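Local coordinates for protein Pbp related beta-lactamase (Pyrococcus abyssi, PDB 2QMI) that probably acts as a serine peptidase related to penicillin-binding proteins and beta-lactamases, assembling into an octamer that compartmentalises its own active sites, at residues L131-S134 and E138-A141. Sequence-based numbering, arbitrary orientation.
Sequences LPVS and ETIA
V133 and E138 have the nearest CA atoms across the contact, 5.3 Å apart, where an irregular loop runs up to the first part of helix 136-142. P132 centres an inverse gamma turn, closed by V133 N to L131 O at 2.7 Å. This exemplifies a helix glutamate reaching back to the loop that leads into its own helix. With CG beside the backbone N (chi1 -63°) and an extended chain beyond, the E138 carboxylate arrives at S134, where N donates a weak, bent hydrogen bond to OE2 (2.9 Å, 127°). S134 OG lies 2.9 Å from E138 OE1, and it hydrogen-bonds to G39 O of a second subunit. G39 N of that same subunit donates to E138 OE2, giving this oxygen two amide donors; the two bonds to G39 tie both the loop and the start of the helix to the second subunit of the octamer. Nearer the backbone, V133 CG1 rests 4.1 Å from E138 CB, and V133 CB packs 3.5 Å from the hydroxyl oxygen OG1 of T139, the V133 and T139 side chains crossing at about a right angle. Within the beta-lactamase-like part, V133 packs on F120 and T139 on Y116 of helix 116-124, while I140 packs against helix 162-176.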
ATOM      1  N   LEU A 131       8.199 -31.706   2.450  1.00 19.70           N
ATOM      2  CA  LEU A 131       8.627 -33.060   2.824  1.00 19.79           C
ATOM      3  C   LEU A 131       8.585 -33.889   1.533  1.00 19.96           C
ATOM      4  O   LEU A 131       7.658 -34.668   1.314  1.00 19.63           O
ATOM      5  CB  LEU A 131       7.682 -33.670   3.872  1.00 19.25           C
ATOM      6  CG  LEU A 131       8.114 -35.039   4.436  1.00 19.60           C
ATOM      7  CD1 LEU A 131       9.497 -34.914   5.087  1.00 19.04           C
ATOM      8  CD2 LEU A 131       7.097 -35.547   5.453  1.00 18.65           C
ATOM      9  N   PRO A 132       9.598 -33.726   0.665  1.00 19.93           N
ATOM     10  CA  PRO A 132       9.711 -34.423  -0.618  1.00 20.88           C
ATOM     11  C   PRO A 132       9.931 -35.927  -0.555  1.00 21.37           C
ATOM     12  O   PRO A 132      10.974 -36.417  -0.972  1.00 21.34           O
ATOM     13  CB  PRO A 132      10.874 -33.700  -1.289  1.00 19.78           C
ATOM     14  CG  PRO A 132      11.771 -33.425  -0.132  1.00 19.63           C
ATOM     15  CD  PRO A 132      10.801 -32.910   0.912  1.00 19.66           C
ATOM     16  N   VAL A 133       8.950 -36.653  -0.029  1.00 22.97           N
ATOM     17  CA  VAL A 133       9.049 -38.107   0.064  1.00 22.38           C
ATOM     18  C   VAL A 133       8.324 -38.721  -1.126  1.00 22.67           C
ATOM     19  O   VAL A 133       7.170 -39.138  -1.021  1.00 23.47           O
ATOM     20  CB  VAL A 133       8.431 -38.645   1.379  1.00 21.80           C
ATOM     21  CG1 VAL A 133       9.342 -38.326   2.544  1.00 19.66           C
ATOM     22  CG2 VAL A 133       7.042 -38.045   1.597  1.00 20.73           C
ATOM     23  N   SER A 134       9.022 -38.769  -2.256  1.00 21.38           N
ATOM     24  CA  SER A 134       8.480 -39.297  -3.503  1.00 22.11           C
ATOM     25  C   SER A 134       8.254 -40.802  -3.514  1.00 21.57           C
ATOM     26  O   SER A 134       7.709 -41.345  -4.477  1.00 21.92           O
ATOM     27  CB  SER A 134       9.407 -38.923  -4.656  1.00 21.49           C
ATOM     28  OG  SER A 134      10.718 -39.409  -4.410  1.00 23.95           O
ATOM     29  N   GLU A 138      11.354 -43.568   1.269  1.00 19.97           N
ATOM     30  CA  GLU A 138      11.834 -42.310   1.830  1.00 20.74           C
ATOM     31  C   GLU A 138      11.026 -41.943   3.073  1.00 20.31           C
ATOM     32  O   GLU A 138      11.564 -41.334   4.002  1.00 20.07           O
ATOM     33  CB  GLU A 138      11.741 -41.185   0.794  1.00 21.21           C
ATOM     34  CG  GLU A 138      12.626 -41.418  -0.419  1.00 26.54           C
ATOM     35  CD  GLU A 138      12.233 -40.570  -1.616  1.00 27.47           C
ATOM     36  OE1 GLU A 138      12.433 -41.036  -2.763  1.00 30.06           O
ATOM     37  OE2 GLU A 138      11.732 -39.444  -1.420  1.00 27.92           O
ATOM     38  N   THR A 139       9.744 -42.317   3.091  1.00 18.38           N
ATOM     39  CA  THR A 139       8.878 -42.022   4.238  1.00 18.32           C
ATOM     40  C   THR A 139       9.287 -42.855   5.455  1.00 19.50           C
ATOM     41  O   THR A 139       9.307 -42.356   6.588  1.00 18.64           O
ATOM     42  CB  THR A 139       7.378 -42.299   3.920  1.00 16.90           C
ATOM     43  OG1 THR A 139       6.973 -41.533   2.778  1.00 16.73           O
ATOM     44  CG2 THR A 139       6.499 -41.913   5.098  1.00 15.68           C
ATOM     45  N   ILE A 140       9.605 -44.127   5.225  1.00 20.26           N
ATOM     46  CA  ILE A 140      10.026 -45.003   6.312  1.00 20.40           C
ATOM     47  C   ILE A 140      11.364 -44.510   6.860  1.00 20.27           C
ATOM     48  O   ILE A 140      11.556 -44.453   8.074  1.00 21.15           O
ATOM     49  CB  ILE A 140      10.137 -46.485   5.849  1.00 20.88           C
ATOM     50  CG1 ILE A 140       8.737 -47.034   5.549  1.00 20.64           C
ATOM     51  CG2 ILE A 140      10.794 -47.335   6.934  1.00 20.58           C
ATOM     52  CD1 ILE A 140       8.706 -48.470   5.054  1.00 22.70           C
ATOM     53  N   ALA A 141      12.277 -44.139   5.964  1.00 19.94           N
ATOM     54  CA  ALA A 141      13.578 -43.624   6.373  1.00 20.38           C
ATOM     55  C   ALA A 141      13.318 -42.456   7.328  1.00 21.46           C
ATOM     56  O   ALA A 141      13.776 -42.454   8.472  1.00 21.69           O
ATOM     57  CB  ALA A 141      14.365 -43.158   5.152  1.00 17.74           C
TER